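Local structure of alpha-galactosidase (Lactobacillus brevis, 3MI6) at residues 617-620 / 621-625; 595-599 / 600-604; 77-80 / 81-84. The protein probably hydrolyses terminal, non-reducing alpha-D-galactose residues in alpha-galactosides such as galactose oligosaccharides, galactomannans and galactolipids, as a member of glycosyl hydrolase family 36. One frame throughout, in Å; residues are numbered along the deposited sequence.

Contact 1 (617-620 / 621-625); sequences DQVK and KQVAF
Asp-617 turns CG anti to its own N (chi1 178°), while Lys-621, one helical turn on, sets CG beside its N (chi1 -65°) and runs extended from there, so the lysine chain crosses the carboxylate. The nearest approach is by a methylene: CE lies 3.4 Å from Asp-617 OD2. The charged end makes a long salt bridge, Lys-621 NZ to Asp-617 OD2 at 3.8 Å, on an exposed flank of the helix. Beneath it the i to i+4 backbone bonds of the helix continue. Gln-622 N meets Gln-618 O at 3.0 Å in the carbonyl plane, and Val-623 N approaches Val-619 O almost in line with the C=O bond (167°). Lys-621 N, bonded to Asp-617 O, also makes a weak hydrogen bond to Gln-618 O. On the inner face Val-619 CG1 and Val-623 CG2 lie 4.4 Å apart. The buried amide of Gln-622 is held at both ends, OE1 by Tyr-604 OH and NE2 by Leu-590 O. Helix 613-628 thus turns its valine face to Tyr-604 of barrel strand 601-604, with Leu-590 of helix 590-597 also against Val-619, and leaves the Asp-617/Lys-621 pair on the outside.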
loop_
_atom_site.group_PDB
_atom_site.type_symbol
_atom_site.label_atom_id
_atom_site.label_comp_id
_atom_site.label_asym_id
_atom_site.label_seq_id
_atom_site.Cartn_x
_atom_site.Cartn_y
_atom_site.Cartn_z
ATOM N N ASP D 617 -3.248 -12.217 -48.019
ATOM C CA ASP D 617 -1.808 -12.426 -48.034
ATOM C C ASP D 617 -1.193 -12.309 -46.645
ATOM O O ASP D 617 -0.241 -13.027 -46.309
ATOM C CB ASP D 617 -1.113 -11.454 -48.985
ATOM C CG ASP D 617 0.396 -11.619 -48.973
ATOM O OD1 ASP D 617 0.885 -12.655 -49.488
ATOM O OD2 ASP D 617 1.089 -10.720 -48.438
ATOM N N GLN D 618 -1.730 -11.394 -45.846
ATOM C CA GLN D 618 -1.266 -11.203 -44.480
ATOM C C GLN D 618 -1.490 -12.484 -43.686
ATOM O O GLN D 618 -0.609 -12.968 -42.971
ATOM C CB GLN D 618 -2.016 -10.041 -43.848
ATOM C CG GLN D 618 -1.406 -9.507 -42.576
ATOM C CD GLN D 618 -1.957 -8.142 -42.198
ATOM O OE1 GLN D 618 -1.660 -7.623 -41.123
ATOM N NE2 GLN D 618 -2.768 -7.553 -43.085
ATOM N N VAL D 619 -2.677 -13.048 -43.844
ATOM C CA VAL D 619 -3.029 -14.272 -43.157
ATOM C C VAL D 619 -2.156 -15.436 -43.597
ATOM O O VAL D 619 -1.610 -16.147 -42.770
ATOM C CB VAL D 619 -4.494 -14.611 -43.362
ATOM C CG1 VAL D 619 -4.792 -15.968 -42.778
ATOM C CG2 VAL D 619 -5.351 -13.557 -42.713
ATOM N N LYS D 620 -2.021 -15.619 -44.904
ATOM C CA LYS D 620 -1.149 -16.657 -45.453
ATOM C C LYS D 620 0.222 -16.592 -44.795
ATOM O O LYS D 620 0.857 -17.619 -44.562
ATOM C CB LYS D 620 -1.012 -16.481 -46.971
ATOM C CG LYS D 620 -0.343 -17.615 -47.733
ATOM C CD LYS D 620 -0.585 -17.413 -49.231
ATOM C CE LYS D 620 -0.381 -18.683 -50.067
ATOM N NZ LYS D 620 1.049 -18.899 -50.445
ATOM N N LYS D 621 0.680 -15.382 -44.489
ATOM C CA LYS D 621 2.027 -15.228 -43.954
ATOM C C LYS D 621 2.071 -15.531 -42.466
ATOM O O LYS D 621 3.031 -16.141 -41.987
ATOM C CB LYS D 621 2.622 -13.851 -44.277
ATOM C CG LYS D 621 2.836 -13.621 -45.763
ATOM C CD LYS D 621 3.685 -12.390 -46.043
ATOM C CE LYS D 621 3.942 -12.255 -47.543
ATOM N NZ LYS D 621 4.872 -11.135 -47.871
ATOM N N GLN D 622 1.029 -15.121 -41.744
ATOM C CA GLN D 622 0.881 -15.513 -40.346
ATOM C C GLN D 622 0.953 -17.039 -40.188
ATOM O O GLN D 622 1.621 -17.549 -39.281
ATOM C CB GLN D 622 -0.427 -14.986 -39.760
ATOM C CG GLN D 622 -0.543 -13.481 -39.727
ATOM C CD GLN D 622 -1.749 -13.016 -38.932
ATOM O OE1 GLN D 622 -2.667 -13.787 -38.698
ATOM N NE2 GLN D 622 -1.750 -11.754 -38.506
ATOM N N VAL D 623 0.281 -17.758 -41.082
ATOM C CA VAL D 623 0.244 -19.215 -41.044
ATOM C C VAL D 623 1.603 -19.867 -41.345
ATOM O O VAL D 623 2.003 -20.819 -40.665
ATOM C CB VAL D 623 -0.856 -19.761 -41.985
ATOM C CG1 VAL D 623 -0.827 -21.301 -42.037
ATOM C CG2 VAL D 623 -2.220 -19.268 -41.534
ATOM N N ALA D 624 2.315 -19.352 -42.351
ATOM C CA ALA D 624 3.662 -19.842 -42.670
ATOM C C ALA D 624 4.608 -19.527 -41.523
ATOM O O ALA D 624 5.450 -20.339 -41.146
ATOM C CB ALA D 624 4.162 -19.218 -43.936
ATOM N N PHE D 625 4.453 -18.340 -40.960
ATOM C CA PHE D 625 5.263 -17.954 -39.826
ATOM C C PHE D 625 4.987 -18.869 -38.643
ATOM O O PHE D 625 5.914 -19.381 -38.012
ATOM C CB PHE D 625 4.985 -16.506 -39.423
ATOM C CG PHE D 625 5.770 -16.059 -38.229
ATOM C CD1 PHE D 625 7.142 -15.899 -38.312
ATOM C CD2 PHE D 625 5.145 -15.795 -37.030
ATOM C CE1 PHE D 625 7.869 -15.489 -37.226
ATOM C CE2 PHE D 625 5.873 -15.375 -35.933
ATOM C CZ PHE D 625 7.227 -15.222 -36.034
#

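Contact 2 (595-599 / 600-604); sequences AVAFF and GDLGY
Between Ala-597 and Leu-602 the backbone reverses after helix 590-597 through an inverse gamma turn centred on Phe-599, closed by a weak hydrogen bond from Gly-600 N to Phe-598 O at 2.8 Å. Gly-600 follows with phi 172° and psi -147°. After this reversal Leu-602 points back toward Ala-597 and Phe-598, and its two methyls divide the contact. With CG anti to its N (chi1 -177°), the leucine carries CD1 to the methyl of Ala-597, 3.5 Å from CB. CD2 lies in the plane of the Phe-598 ring, at its edge, 3.8 Å from CE1, so the leucine packs against the rim of the ring and not over a face. The two side chains run side by side in the same direction. An alanine at Leu-602 would take away both methyls, and is likely to open a gap between Ala-597 and the Phe-598 ring edge and leave that ring less firmly fixed. Tyr-626 OH, on helix 613-628, hydrogen-bonds both Gly-600 O and Leu-602 N, tying the turn and the strand start to one hydroxyl. The whole contact is buried. It is the return of a beta-alpha-beta unit in the Melibiase TIM barrel, from helix 590-597 into the eighth strand, 601-604, which pairs in parallel with 572-576 and 333-335 to close the barrel. Ala-597 and Leu-602 both rest on Val-576, and Phe-599 packs against strand 663-670 of the C-terminal domain.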
loop_
_atom_site.group_PDB
_atom_site.type_symbol
_atom_site.label_atom_id
_atom_site.label_comp_id
_atom_site.label_asym_id
_atom_site.label_seq_id
_atom_site.Cartn_x
_atom_site.Cartn_y
_atom_site.Cartn_z
ATOM N N ALA D 595 -0.726 -11.932 -33.420
ATOM C CA ALA D 595 0.427 -12.038 -32.517
ATOM C C ALA D 595 0.100 -12.467 -31.086
ATOM O O ALA D 595 0.930 -13.047 -30.412
ATOM C CB ALA D 595 1.230 -10.732 -32.520
ATOM N N VAL D 596 -1.102 -12.163 -30.618
ATOM C CA VAL D 596 -1.596 -12.721 -29.358
ATOM C C VAL D 596 -1.992 -14.201 -29.528
ATOM O O VAL D 596 -1.878 -14.984 -28.607
ATOM C CB VAL D 596 -2.819 -11.920 -28.827
ATOM C CG1 VAL D 596 -3.313 -12.485 -27.521
ATOM C CG2 VAL D 596 -2.466 -10.450 -28.645
ATOM N N ALA D 597 -2.431 -14.597 -30.715
ATOM C CA ALA D 597 -2.883 -15.974 -30.919
ATOM C C ALA D 597 -1.754 -16.979 -31.190
ATOM O O ALA D 597 -1.944 -18.183 -31.025
ATOM C CB ALA D 597 -3.965 -16.053 -32.006
ATOM N N PHE D 598 -0.585 -16.503 -31.599
ATOM C CA PHE D 598 0.535 -17.422 -31.780
ATOM C C PHE D 598 0.884 -18.117 -30.473
ATOM O O PHE D 598 1.320 -19.258 -30.488
ATOM C CB PHE D 598 1.793 -16.725 -32.279
ATOM C CG PHE D 598 1.646 -16.081 -33.613
ATOM C CD1 PHE D 598 0.790 -16.602 -34.558
ATOM C CD2 PHE D 598 2.383 -14.950 -33.927
ATOM C CE1 PHE D 598 0.665 -16.004 -35.779
ATOM C CE2 PHE D 598 2.267 -14.353 -35.154
ATOM C CZ PHE D 598 1.410 -14.875 -36.079
ATOM N N PHE D 599 0.712 -17.439 -29.342
ATOM C CA PHE D 599 1.141 -18.015 -28.068
ATOM C C PHE D 599 0.090 -18.962 -27.477
ATOM O O PHE D 599 -0.404 -18.804 -26.352
ATOM C CB PHE D 599 1.594 -16.919 -27.106
ATOM C CG PHE D 599 2.817 -16.197 -27.581
ATOM C CD1 PHE D 599 2.720 -15.217 -28.561
ATOM C CD2 PHE D 599 4.074 -16.524 -27.080
ATOM C CE1 PHE D 599 3.838 -14.551 -29.009
ATOM C CE2 PHE D 599 5.199 -15.867 -27.515
ATOM C CZ PHE D 599 5.089 -14.876 -28.483
ATOM N N GLY D 600 -0.225 -19.965 -28.279
ATOM C CA GLY D 600 -1.200 -20.965 -27.940
ATOM C C GLY D 600 -1.370 -21.780 -29.197
ATOM O O GLY D 600 -0.438 -21.947 -29.983
ATOM N N ASP D 601 -2.581 -22.262 -29.404
ATOM C CA ASP D 601 -2.883 -23.079 -30.562
ATOM C C ASP D 601 -3.696 -22.270 -31.571
ATOM O O ASP D 601 -4.924 -22.153 -31.459
ATOM C CB ASP D 601 -3.585 -24.367 -30.114
ATOM C CG ASP D 601 -2.774 -25.115 -29.055
ATOM O OD1 ASP D 601 -1.527 -25.078 -29.137
ATOM O OD2 ASP D 601 -3.369 -25.714 -28.127
ATOM N N LEU D 602 -2.974 -21.727 -32.551
ATOM C CA LEU D 602 -3.507 -20.788 -33.539
ATOM C C LEU D 602 -4.650 -21.374 -34.355
ATOM O O LEU D 602 -4.644 -22.554 -34.698
ATOM C CB LEU D 602 -2.387 -20.285 -34.474
ATOM C CG LEU D 602 -2.793 -19.249 -35.521
ATOM C CD1 LEU D 602 -3.270 -17.986 -34.843
ATOM C CD2 LEU D 602 -1.653 -18.946 -36.490
ATOM N N GLY D 603 -5.630 -20.531 -34.650
ATOM C CA GLY D 603 -6.845 -20.940 -35.328
ATOM C C GLY D 603 -7.499 -19.696 -35.886
ATOM O O GLY D 603 -7.172 -18.593 -35.465
ATOM N N TYR D 604 -8.388 -19.860 -36.854
ATOM C CA TYR D 604 -9.048 -18.718 -37.469
ATOM C C TYR D 604 -10.539 -18.885 -37.403
ATOM O O TYR D 604 -11.050 -19.970 -37.637
ATOM C CB TYR D 604 -8.573 -18.498 -38.911
ATOM C CG TYR D 604 -7.171 -17.986 -38.955
ATOM C CD1 TYR D 604 -6.912 -16.632 -39.105
ATOM C CD2 TYR D 604 -6.101 -18.849 -38.785
ATOM C CE1 TYR D 604 -5.601 -16.142 -39.110
ATOM C CE2 TYR D 604 -4.798 -18.382 -38.786
ATOM C CZ TYR D 604 -4.553 -17.027 -38.951
ATOM O OH TYR D 604 -3.266 -16.571 -38.951
#

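Contact 3 (77-80 / 81-84); sequences YASL and GKGD
Ala-78 directs its methyl at the carboxylate of Asp-84, CB standing 3.9 Å from OD2, which is no more than van der Waals contact. That oxygen has its real partner in Arg-271, with which it forms a salt bridge, while OD1 pairs with Arg-86; two arginines therefore hold the buried carboxylate and probably favour its charged form. Ser-79 comes next and touches the far limb loosely: its carbonyl O lies 4.2 Å from Asp-84 CB, and its OG 4.3 Å from Lys-82 CG. Leu-80 carries most of the remaining contact. With CG anti to its N (chi1 165°), the side chain swings alongside the peptide that follows, CG 3.3 Å from Gly-81 N, and CD1 comes within 3.5 Å of Asp-84 O. This methyl lies to one side of the bend, against Asp-84 O and the Gly-81 peptide; the two limbs meet by van der Waals contact alone. Gly-81 and Gly-83 make the bend possible: at phi 133° and 115° respectively, a side chain on either would be jammed against the preceding carbonyl O. Lys-82, between them, sends NZ outward to a salt bridge with Glu-102 and a hydrogen bond to Thr-439 O of a second subunit. Leu-80 also packs on Glu-280 of that subunit. The arrangement is an irregular loop turned at two glycines, between strands 31-36 and 90-93 of the family 36 N-terminal domain, set at the interface between two subunits of the tetramer.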
loop_
_atom_site.group_PDB
_atom_site.type_symbol
_atom_site.label_atom_id
_atom_site.label_comp_id
_atom_site.label_asym_id
_atom_site.label_seq_id
_atom_site.Cartn_x
_atom_site.Cartn_y
_atom_site.Cartn_z
ATOM N N TYR D 77 -4.505 -34.353 7.726
ATOM C CA TYR D 77 -5.846 -34.663 7.254
ATOM C C TYR D 77 -6.725 -34.694 8.475
ATOM O O TYR D 77 -6.968 -35.747 9.029
ATOM C CB TYR D 77 -5.881 -36.025 6.534
ATOM C CG TYR D 77 -6.983 -36.136 5.513
ATOM C CD1 TYR D 77 -6.859 -35.554 4.266
ATOM C CD2 TYR D 77 -8.148 -36.805 5.799
ATOM C CE1 TYR D 77 -7.862 -35.633 3.336
ATOM C CE2 TYR D 77 -9.153 -36.897 4.880
ATOM C CZ TYR D 77 -9.010 -36.307 3.649
ATOM O OH TYR D 77 -10.031 -36.398 2.726
ATOM N N ALA D 78 -7.200 -33.533 8.900
ATOM C CA ALA D 78 -7.875 -33.432 10.189
ATOM C C ALA D 78 -9.407 -33.545 10.174
ATOM O O ALA D 78 -10.070 -33.229 9.181
ATOM C CB ALA D 78 -7.451 -32.146 10.901
ATOM N N SER D 79 -9.965 -33.961 11.304
ATOM C CA SER D 79 -11.407 -33.996 11.486
ATOM C C SER D 79 -11.825 -32.939 12.499
ATOM O O SER D 79 -10.998 -32.375 13.209
ATOM C CB SER D 79 -11.817 -35.355 12.031
ATOM O OG SER D 79 -11.229 -35.534 13.314
ATOM N N LEU D 80 -13.123 -32.697 12.579
ATOM C CA LEU D 80 -13.670 -31.763 13.543
ATOM C C LEU D 80 -14.346 -32.511 14.675
ATOM O O LEU D 80 -15.146 -33.421 14.437
ATOM C CB LEU D 80 -14.700 -30.868 12.863
ATOM C CG LEU D 80 -15.585 -30.097 13.846
ATOM C CD1 LEU D 80 -14.833 -28.902 14.411
ATOM C CD2 LEU D 80 -16.867 -29.650 13.177
ATOM N N GLY D 81 -14.039 -32.123 15.908
ATOM C CA GLY D 81 -14.704 -32.691 17.069
ATOM C C GLY D 81 -13.760 -33.105 18.178
ATOM O O GLY D 81 -14.174 -33.384 19.305
ATOM N N LYS D 82 -12.475 -33.110 17.861
ATOM C CA LYS D 82 -11.488 -33.664 18.751
ATOM C C LYS D 82 -10.566 -32.619 19.362
ATOM O O LYS D 82 -9.504 -32.957 19.868
ATOM C CB LYS D 82 -10.685 -34.713 17.995
ATOM C CG LYS D 82 -11.509 -35.915 17.554
ATOM C CD LYS D 82 -11.207 -37.153 18.411
ATOM C CE LYS D 82 -11.858 -37.072 19.781
ATOM N NZ LYS D 82 -11.512 -38.232 20.631
ATOM N N GLY D 83 -10.972 -31.352 19.332
ATOM C CA GLY D 83 -10.166 -30.285 19.921
ATOM C C GLY D 83 -9.642 -29.289 18.900
ATOM O O GLY D 83 -9.214 -28.188 19.230
ATOM N N ASP D 84 -9.672 -29.697 17.642
ATOM C CA ASP D 84 -9.368 -28.808 16.540
ATOM C C ASP D 84 -10.653 -28.149 16.093
ATOM O O ASP D 84 -11.657 -28.828 15.833
ATOM C CB ASP D 84 -8.773 -29.594 15.373
ATOM C CG ASP D 84 -8.003 -28.714 14.418
ATOM O OD1 ASP D 84 -8.060 -27.476 14.587
ATOM O OD2 ASP D 84 -7.334 -29.252 13.509
#

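Contacts 1 and 2 belong to the same TIM-barrel region and touch directly, with centres 12 Å apart: strand 601-604 leads on to helix 613-628, and Phe-598 meets Phe-625 where the helix packs over the loop. Contact 2 is wholly buried and almost purely apolar. Contact 1 is amphipathic, buried toward the barrel and charged on its outer side. Contact 3, in the N-terminal domain across the chain's centre, is partly buried at a subunit interface. It depends on glycines at its bend, whereas contact 2 turns at Phe-599. Its charged groups pair outside the two segments: Asp-84 with Arg-86 and Arg-271, Lys-82 with Glu-102 and a second subunit.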